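Local coordinates for protein fructokinase (Vibrio cholerae serotype O1, PDB 5F11) that phosphorylates D-fructose with ATP as a fructokinase of the PfkB (ribokinase-like) family and binds metal ions, at residues 171-176 / 200-205; 266-271 / 290-295. One frame throughout, in Å; residues are numbered along the deposited sequence.

Contact 1: residues 171-176 / 200-205; sequences FDPNLR and VKFSEE. With FRU (beta-D-fructofuranose), chain B.
The ammonium group of K201 meets D172 in a salt bridge, NZ lying 2.8 Å from OD2. It approaches the syn side of the carboxylate but about 33° out of its plane. CG of each is anti to the backbone N (chi1 176° for D172, 168° for K201), and a bend at chi2 of K201 lays CD over the carboxylate. Behind them the parallel strands pair: K201 N donates to F171 O over 3.2 Å. V200 CA-H leans on that same oxygen. As the chain leaves its strand, P173 turns its ring to strand 199-203, CD 3.2 Å from K201 O and CG against CD1 of F202.

Beyond the turn, R176 grips beta-D-fructofuranose: NE reaches O2 of the sugar at 3.0 Å almost linearly, while NH2 bonds its O5. NH1 is tied to L175 O at 2.9 Å, limiting the guanidinium's rotation, and N174 ND2 lies above one face, offset toward its rim. K201 also belongs to an ADP site.

Strands 168-172 and 199-203 form a beta-alpha-beta unit with helix 186-194, which packs on F171 and L175; helix 264-277 touches D172 and K201 through V269.

Contact 2: residues 266-271 / 290-295; sequences DAFVGG and DAVKWA. With FRU (beta-D-fructofuranose), chain B.
D266 OD2 accepts two hydrogen bonds: O6 of beta-D-fructofuranose donates over 2.7 Å, and N49 ND2 is the second donor. D266 lies in the first turn of helix 264-277, directly after three residues that bind ADP; G263-A264-G265-D266 is the GAGD motif of PfkB kinases, which forms the anion hole and whose aspartate is generally the catalytic base. The hydroxyl held by its carboxylate, O6, is the one that fructokinases phosphorylate, so the geometry is consistent with that role.

Two turns of this helix rest on helix 285-301. The short segments run roughly antiparallel, at 145°, and their axes come within 7.7 Å. Small residues permit this closeness: G271 CA lies 4.4 Å from A295 CA, and G271 has no side chain to intrude on the backbone of W294 and A295. One turn earlier, F268 packs on the same A295. With CG anti to the backbone N (chi1 -177°), its ring reaches across to helix 285-301, where V292 CG1 touches CZ obliquely. F268 CA-H also points at A295 O, a C-H...O contact of 3.4 Å between the backbones.

Farther out, D290 OD2 forms a salt bridge with R275 of helix 264-277, adding a charged tie to the apolar one. The indole of W294 meets the ring of Y319 nearly at right angles, where helix 315-322 packs on helix 285-301. F268 also lies near T234 and N296 of an ADP site, so this apolar seam adjoins the nucleotide pocket. Between the two helices, A295 CB makes a CH-pi contact with the F268 ring, standing 3.6 Å from its centroid and only 7° off the ring normal.

After the N-terminal strands and helices, the chain leaves strand 168-172, passes the sugar-binding turn and helix 186-194, and returns in strand 199-203, where contact 1 closes a crossover. It then completes the sheet through strands 230-234, 240-244 and 247-251 before helix 264-277 opens contact 2, closed by helix 285-301. The two loops follow in series, neither nesting nor crossing. They meet in space where K201 CG lies 4.3 Å from F268 CE2. Contact 1 thus links neighbouring central strands, whereas contact 2 joins two helices, the first packed on those strands. Both reach the same fructose, through R176 and D266.

Contact 1: residues 171-176 / 200-205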
ATOM      1  N   PHE A 171     -13.772  23.623   7.484  1.00 18.24           N
ATOM      2  CA  PHE A 171     -13.834  22.573   6.474  1.00 18.05           C
ATOM      3  C   PHE A 171     -13.049  22.932   5.227  1.00 29.23           C
ATOM      4  O   PHE A 171     -13.041  24.084   4.778  1.00 29.74           O
ATOM      5  CB  PHE A 171     -15.276  22.257   6.087  1.00 18.26           C
ATOM      6  CG  PHE A 171     -15.413  21.137   5.082  1.00 32.44           C
ATOM      7  CD1 PHE A 171     -15.276  19.810   5.474  1.00 29.82           C
ATOM      8  CD2 PHE A 171     -15.691  21.408   3.750  1.00 34.78           C
ATOM      9  CE1 PHE A 171     -15.410  18.773   4.565  1.00 25.12           C
ATOM     10  CE2 PHE A 171     -15.833  20.377   2.833  1.00 33.47           C
ATOM     11  CZ  PHE A 171     -15.688  19.054   3.245  1.00 27.80           C
ATOM     12  N   ASP A 172     -12.377  21.926   4.682  1.00 24.51           N
ATOM     13  CA  ASP A 172     -11.633  22.068   3.445  1.00 27.34           C
ATOM     14  C   ASP A 172     -11.959  20.839   2.632  1.00 27.75           C
ATOM     15  O   ASP A 172     -11.668  19.728   3.058  1.00 32.74           O
ATOM     16  CB  ASP A 172     -10.129  22.150   3.728  1.00 23.78           C
ATOM     17  CG  ASP A 172      -9.287  22.208   2.460  1.00 26.43           C
ATOM     18  OD1 ASP A 172      -9.843  22.018   1.360  1.00 27.56           O
ATOM     19  OD2 ASP A 172      -8.055  22.439   2.565  1.00 29.25           O
ATOM     20  N   PRO A 173     -12.598  21.032   1.471  1.00 31.61           N
ATOM     21  CA  PRO A 173     -12.895  19.901   0.588  1.00 28.83           C
ATOM     22  C   PRO A 173     -11.672  19.006   0.412  1.00 27.18           C
ATOM     23  O   PRO A 173     -11.785  17.829   0.743  1.00 23.60           O
ATOM     24  CB  PRO A 173     -13.288  20.590  -0.721  1.00 32.92           C
ATOM     25  CG  PRO A 173     -13.971  21.849  -0.260  1.00 34.46           C
ATOM     26  CD  PRO A 173     -13.211  22.284   0.989  1.00 32.96           C
ATOM     27  N   ASN A 174     -10.534  19.562  -0.021  1.00 25.87           N
ATOM     28  CA  ASN A 174      -9.309  18.782  -0.211  1.00 26.67           C
ATOM     29  C   ASN A 174      -9.597  17.465  -0.945  1.00 28.57           C
ATOM     30  O   ASN A 174      -9.357  16.377  -0.416  1.00 27.87           O
ATOM     31  CB  ASN A 174      -8.645  18.514   1.147  1.00 29.93           C
ATOM     32  CG  ASN A 174      -7.227  17.984   1.016  1.00 36.02           C
ATOM     33  OD1 ASN A 174      -6.326  18.675   0.517  1.00 34.93           O
ATOM     34  ND2 ASN A 174      -7.019  16.748   1.465  1.00 37.10           N
ATOM     35  N   LEU A 175     -10.128  17.583  -2.159  1.00 31.57           N
ATOM     36  CA  LEU A 175     -10.774  16.471  -2.861  1.00 27.53           C
ATOM     37  C   LEU A 175      -9.813  15.389  -3.338  1.00 30.52           C
ATOM     38  O   LEU A 175      -8.778  15.692  -3.935  1.00 33.97           O
ATOM     39  CB  LEU A 175     -11.561  16.996  -4.066  1.00 22.96           C
ATOM     40  CG  LEU A 175     -12.708  17.989  -3.851  1.00 29.38           C
ATOM     41  CD1 LEU A 175     -13.461  18.229  -5.163  1.00 24.07           C
ATOM     42  CD2 LEU A 175     -13.657  17.515  -2.751  1.00 26.45           C
ATOM     43  N   ARG A 176     -10.173  14.131  -3.077  1.00 22.50           N
ATOM     44  CA  ARG A 176      -9.461  12.964  -3.608  1.00 27.40           C
ATOM     45  C   ARG A 176     -10.498  11.927  -4.024  1.00 32.94           C
ATOM     46  O   ARG A 176     -10.861  11.030  -3.246  1.00 34.44           O
ATOM     47  CB  ARG A 176      -8.510  12.350  -2.578  1.00 22.75           C
ATOM     48  CG  ARG A 176      -7.577  13.340  -1.908  1.00 22.73           C
ATOM     49  CD  ARG A 176      -6.443  13.812  -2.812  1.00 22.95           C
ATOM     50  NE  ARG A 176      -5.487  14.568  -2.013  1.00 25.04           N
ATOM     51  CZ  ARG A 176      -5.498  15.889  -1.878  1.00 24.86           C
ATOM     52  NH1 ARG A 176      -6.393  16.618  -2.531  1.00 22.34           N
ATOM     53  NH2 ARG A 176      -4.601  16.479  -1.093  1.00 23.57           N
ATOM     54  N   VAL A 200     -14.691  28.062   5.566  1.00 20.26           N
ATOM     55  CA  VAL A 200     -14.466  27.166   4.436  1.00 26.41           C
ATOM     56  C   VAL A 200     -13.342  27.691   3.536  1.00 26.73           C
ATOM     57  O   VAL A 200     -13.257  28.888   3.261  1.00 24.71           O
ATOM     58  CB  VAL A 200     -15.745  26.953   3.588  1.00 23.42           C
ATOM     59  CG1 VAL A 200     -15.466  25.947   2.519  1.00 24.47           C
ATOM     60  CG2 VAL A 200     -16.933  26.469   4.462  1.00 19.98           C
ATOM     61  N   LYS A 201     -12.476  26.781   3.098  1.00 26.37           N
ATOM     62  CA  LYS A 201     -11.380  27.106   2.198  1.00 22.45           C
ATOM     63  C   LYS A 201     -11.443  26.195   0.980  1.00 21.12           C
ATOM     64  O   LYS A 201     -11.450  24.984   1.118  1.00 26.28           O
ATOM     65  CB  LYS A 201     -10.043  26.945   2.929  1.00 21.24           C
ATOM     66  CG  LYS A 201      -8.800  26.969   2.057  1.00 22.20           C
ATOM     67  CD  LYS A 201      -8.266  25.570   1.868  1.00 30.71           C
ATOM     68  CE  LYS A 201      -6.957  25.541   1.122  1.00 30.97           C
ATOM     69  NZ  LYS A 201      -6.520  24.126   0.989  1.00 34.42           N
ATOM     70  N   PHE A 202     -11.524  26.783  -0.207  1.00 24.10           N
ATOM     71  CA  PHE A 202     -11.419  26.033  -1.456  1.00 25.11           C
ATOM     72  C   PHE A 202     -10.163  26.439  -2.205  1.00 28.86           C
ATOM     73  O   PHE A 202      -9.612  27.530  -1.999  1.00 27.72           O
ATOM     74  CB  PHE A 202     -12.576  26.334  -2.417  1.00 25.61           C
ATOM     75  CG  PHE A 202     -13.933  26.398  -1.775  1.00 29.37           C
ATOM     76  CD1 PHE A 202     -14.784  25.311  -1.821  1.00 31.34           C
ATOM     77  CD2 PHE A 202     -14.378  27.562  -1.178  1.00 25.39           C
ATOM     78  CE1 PHE A 202     -16.038  25.381  -1.262  1.00 29.36           C
ATOM     79  CE2 PHE A 202     -15.613  27.626  -0.613  1.00 21.74           C
ATOM     80  CZ  PHE A 202     -16.453  26.538  -0.658  1.00 26.67           C
ATOM     81  N   SER A 203      -9.726  25.561  -3.098  1.00 31.78           N
ATOM     82  CA  SER A 203      -8.907  25.997  -4.214  1.00 41.12           C
ATOM     83  C   SER A 203      -9.867  26.558  -5.272  1.00 44.21           C
ATOM     84  O   SER A 203     -11.056  26.206  -5.310  1.00 37.75           O
ATOM     85  CB  SER A 203      -8.086  24.842  -4.791  1.00 38.85           C
ATOM     86  OG  SER A 203      -8.874  24.038  -5.645  1.00 28.10           O
ATOM     87  N   GLU A 204      -9.354  27.440  -6.121  1.00 46.75           N
ATOM     88  CA  GLU A 204     -10.157  28.039  -7.174  1.00 46.53           C
ATOM     89  C   GLU A 204     -10.807  26.970  -8.046  1.00 45.74           C
ATOM     90  O   GLU A 204     -11.922  27.157  -8.531  1.00 48.81           O
ATOM     91  CB  GLU A 204      -9.293  28.972  -8.026  1.00 53.01           C
ATOM     92  CG  GLU A 204      -7.794  28.809  -7.784  1.00 53.44           C
ATOM     93  CD  GLU A 204      -6.965  29.786  -8.589  1.00 55.60           C
ATOM     94  OE1 GLU A 204      -7.488  30.869  -8.926  1.00 51.31           O
ATOM     95  OE2 GLU A 204      -5.792  29.471  -8.892  1.00 60.76           O
ATOM     96  N   GLU A 205     -10.114  25.849  -8.237  1.00 43.11           N
ATOM     97  CA  GLU A 205     -10.627  24.761  -9.068  1.00 40.36           C
ATOM     98  C   GLU A 205     -11.774  24.033  -8.369  1.00 35.05           C
ATOM     99  O   GLU A 205     -12.825  23.822  -8.970  1.00 37.80           O
ATOM    100  CB  GLU A 205      -9.512  23.765  -9.422  1.00 38.83           C
ATOM    101  CG  GLU A 205      -8.478  24.271 -10.426  1.00 45.50           C
ATOM    102  CD  GLU A 205      -7.512  25.332  -9.873  1.00 51.43           C
ATOM    103  OE1 GLU A 205      -6.564  25.695 -10.609  1.00 59.68           O
ATOM    104  OE2 GLU A 205      -7.688  25.801  -8.726  1.00 45.95           O
TER
HETATM  105  C1  FRU B 401      -4.618  12.544   1.371  1.00 31.11           C
HETATM  106  C2  FRU B 401      -3.425  13.274   0.837  1.00 28.75           C
HETATM  107  C3  FRU B 401      -2.190  12.825   1.547  1.00 28.97           C
HETATM  108  C4  FRU B 401      -1.356  14.028   1.486  1.00 28.08           C
HETATM  109  C5  FRU B 401      -2.380  15.071   1.735  1.00 28.70           C
HETATM  110  C6  FRU B 401      -1.858  16.371   1.216  1.00 27.80           C
HETATM  111  O1  FRU B 401      -4.839  12.826   2.706  1.00 32.24           O
HETATM  112  O2  FRU B 401      -3.376  13.004  -0.521  1.00 19.25           O
HETATM  113  O3  FRU B 401      -1.581  11.756   0.941  1.00 33.70           O
HETATM  114  O4  FRU B 401      -0.379  14.049   2.449  1.00 23.63           O
HETATM  115  O5  FRU B 401      -3.540  14.660   1.063  1.00 30.44           O
HETATM  116  O6  FRU B 401      -2.842  17.337   1.144  1.00 25.38           O

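Contact 2: residues 266-271 / 290-295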
ATOM      1  N   ASP A 266      -2.433  22.346   3.085  1.00 20.14           N
ATOM      2  CA  ASP A 266      -2.635  21.999   4.482  1.00 32.67           C
ATOM      3  C   ASP A 266      -1.869  22.964   5.389  1.00 33.04           C
ATOM      4  O   ASP A 266      -2.358  23.343   6.461  1.00 37.44           O
ATOM      5  CB  ASP A 266      -2.228  20.545   4.755  1.00 20.24           C
ATOM      6  CG  ASP A 266      -2.974  19.556   3.879  1.00 31.18           C
ATOM      7  OD1 ASP A 266      -4.119  19.862   3.486  1.00 33.79           O
ATOM      8  OD2 ASP A 266      -2.421  18.478   3.571  1.00 21.37           O
ATOM      9  N   ALA A 267      -0.678  23.367   4.957  1.00 27.27           N
ATOM     10  CA  ALA A 267       0.114  24.334   5.720  1.00 24.55           C
ATOM     11  C   ALA A 267      -0.594  25.684   5.735  1.00 22.29           C
ATOM     12  O   ALA A 267      -0.637  26.361   6.761  1.00 24.05           O
ATOM     13  CB  ALA A 267       1.491  24.471   5.136  1.00 20.83           C
ATOM     14  N   PHE A 268      -1.154  26.062   4.593  1.00 26.41           N
ATOM     15  CA  PHE A 268      -2.021  27.232   4.525  1.00 27.85           C
ATOM     16  C   PHE A 268      -3.066  27.141   5.638  1.00 26.84           C
ATOM     17  O   PHE A 268      -3.172  28.044   6.460  1.00 24.84           O
ATOM     18  CB  PHE A 268      -2.693  27.320   3.151  1.00 19.55           C
ATOM     19  CG  PHE A 268      -3.544  28.546   2.964  1.00 28.27           C
ATOM     20  CD1 PHE A 268      -3.022  29.683   2.354  1.00 20.05           C
ATOM     21  CD2 PHE A 268      -4.881  28.558   3.379  1.00 23.45           C
ATOM     22  CE1 PHE A 268      -3.808  30.815   2.170  1.00 24.52           C
ATOM     23  CE2 PHE A 268      -5.680  29.688   3.193  1.00 24.76           C
ATOM     24  CZ  PHE A 268      -5.150  30.823   2.590  1.00 21.99           C
ATOM     25  N   VAL A 269      -3.790  26.026   5.690  1.00 27.71           N
ATOM     26  CA  VAL A 269      -4.867  25.852   6.661  1.00 25.88           C
ATOM     27  C   VAL A 269      -4.321  25.875   8.088  1.00 30.08           C
ATOM     28  O   VAL A 269      -4.993  26.336   9.024  1.00 33.30           O
ATOM     29  CB  VAL A 269      -5.659  24.539   6.415  1.00 18.33           C
ATOM     30  CG1 VAL A 269      -6.743  24.369   7.458  1.00 18.99           C
ATOM     31  CG2 VAL A 269      -6.276  24.526   5.034  1.00 18.35           C
ATOM     32  N   GLY A 270      -3.092  25.389   8.241  1.00 28.58           N
ATOM     33  CA  GLY A 270      -2.422  25.373   9.530  1.00 19.22           C
ATOM     34  C   GLY A 270      -2.293  26.763  10.118  1.00 28.02           C
ATOM     35  O   GLY A 270      -2.772  27.033  11.222  1.00 28.55           O
ATOM     36  N   GLY A 271      -1.666  27.657   9.362  1.00 27.27           N
ATOM     37  CA  GLY A 271      -1.446  29.014   9.822  1.00 29.67           C
ATOM     38  C   GLY A 271      -2.746  29.733  10.123  1.00 26.08           C
ATOM     39  O   GLY A 271      -2.904  30.344  11.189  1.00 25.58           O
ATOM     40  N   ASP A 290      -4.904  39.131   9.074  1.00 29.98           N
ATOM     41  CA  ASP A 290      -3.607  38.741   9.596  1.00 23.01           C
ATOM     42  C   ASP A 290      -3.455  37.243   9.444  1.00 24.88           C
ATOM     43  O   ASP A 290      -2.422  36.766   8.984  1.00 24.06           O
ATOM     44  CB  ASP A 290      -3.469  39.162  11.060  1.00 23.81           C
ATOM     45  CG  ASP A 290      -2.134  38.783  11.655  1.00 33.25           C
ATOM     46  OD1 ASP A 290      -1.157  39.540  11.460  1.00 32.36           O
ATOM     47  OD2 ASP A 290      -2.063  37.728  12.328  1.00 35.43           O
ATOM     48  N   ALA A 291      -4.504  36.508   9.808  1.00 28.64           N
ATOM     49  CA  ALA A 291      -4.489  35.047   9.737  1.00 25.01           C
ATOM     50  C   ALA A 291      -4.186  34.559   8.331  1.00 23.10           C
ATOM     51  O   ALA A 291      -3.380  33.641   8.159  1.00 25.58           O
ATOM     52  CB  ALA A 291      -5.828  34.448  10.243  1.00 20.10           C
ATOM     53  N   VAL A 292      -4.818  35.179   7.334  1.00 21.25           N
ATOM     54  CA  VAL A 292      -4.604  34.811   5.931  1.00 25.26           C
ATOM     55  C   VAL A 292      -3.186  35.183   5.461  1.00 26.95           C
ATOM     56  O   VAL A 292      -2.652  34.585   4.521  1.00 24.42           O
ATOM     57  CB  VAL A 292      -5.686  35.430   4.994  1.00 20.15           C
ATOM     58  CG1 VAL A 292      -5.531  34.916   3.576  1.00 26.79           C
ATOM     59  CG2 VAL A 292      -7.080  35.094   5.491  1.00 28.75           C
ATOM     60  N   LYS A 293      -2.575  36.160   6.129  1.00 30.87           N
ATOM     61  CA  LYS A 293      -1.170  36.509   5.885  1.00 31.69           C
ATOM     62  C   LYS A 293      -0.211  35.444   6.427  1.00 22.47           C
ATOM     63  O   LYS A 293       0.746  35.074   5.770  1.00 25.94           O
ATOM     64  CB  LYS A 293      -0.852  37.876   6.489  1.00 32.16           C
ATOM     65  CG  LYS A 293       0.617  38.113   6.761  1.00 34.33           C
ATOM     66  CD  LYS A 293       1.009  39.540   6.410  1.00 40.40           C
ATOM     67  CE  LYS A 293       2.439  39.819   6.835  1.00 48.03           C
ATOM     68  NZ  LYS A 293       2.611  39.578   8.300  1.00 50.80           N
ATOM     69  N   TRP A 294      -0.482  34.938   7.622  1.00 24.08           N
ATOM     70  CA  TRP A 294       0.264  33.796   8.138  1.00 26.29           C
ATOM     71  C   TRP A 294       0.047  32.554   7.248  1.00 30.46           C
ATOM     72  O   TRP A 294       0.996  31.836   6.918  1.00 27.55           O
ATOM     73  CB  TRP A 294      -0.155  33.485   9.581  1.00 26.11           C
ATOM     74  CG  TRP A 294       0.484  34.346  10.649  1.00 30.76           C
ATOM     75  CD1 TRP A 294       0.525  35.724  10.702  1.00 29.23           C
ATOM     76  CD2 TRP A 294       1.137  33.883  11.840  1.00 27.48           C
ATOM     77  NE1 TRP A 294       1.179  36.131  11.840  1.00 24.38           N
ATOM     78  CE2 TRP A 294       1.562  35.023  12.556  1.00 24.25           C
ATOM     79  CE3 TRP A 294       1.400  32.615  12.371  1.00 25.54           C
ATOM     80  CZ2 TRP A 294       2.242  34.930  13.769  1.00 25.21           C
ATOM     81  CZ3 TRP A 294       2.083  32.526  13.569  1.00 23.84           C
ATOM     82  CH2 TRP A 294       2.493  33.675  14.256  1.00 27.61           C
ATOM     83  N   ALA A 295      -1.205  32.304   6.867  1.00 27.67           N
ATOM     84  CA  ALA A 295      -1.533  31.167   6.019  1.00 19.96           C
ATOM     85  C   ALA A 295      -0.774  31.173   4.688  1.00 23.93           C
ATOM     86  O   ALA A 295      -0.341  30.127   4.206  1.00 21.71           O
ATOM     87  CB  ALA A 295      -3.024  31.122   5.769  1.00 23.98           C
TER
HETATM   88  C1  FRU B 401      -4.618  12.544   1.371  1.00 31.11           C
HETATM   89  C2  FRU B 401      -3.425  13.274   0.837  1.00 28.75           C
HETATM   90  C3  FRU B 401      -2.190  12.825   1.547  1.00 28.97           C
HETATM   91  C4  FRU B 401      -1.356  14.028   1.486  1.00 28.08           C
HETATM   92  C5  FRU B 401      -2.380  15.071   1.735  1.00 28.70           C
HETATM   93  C6  FRU B 401      -1.858  16.371   1.216  1.00 27.80           C
HETATM   94  O1  FRU B 401      -4.839  12.826   2.706  1.00 32.24           O
HETATM   95  O2  FRU B 401      -3.376  13.004  -0.521  1.00 19.25           O
HETATM   96  O3  FRU B 401      -1.581  11.756   0.941  1.00 33.70           O
HETATM   97  O4  FRU B 401      -0.379  14.049   2.449  1.00 23.63           O
HETATM   98  O5  FRU B 401      -3.540  14.660   1.063  1.00 30.44           O
HETATM   99  O6  FRU B 401      -2.842  17.337   1.144  1.00 25.38           O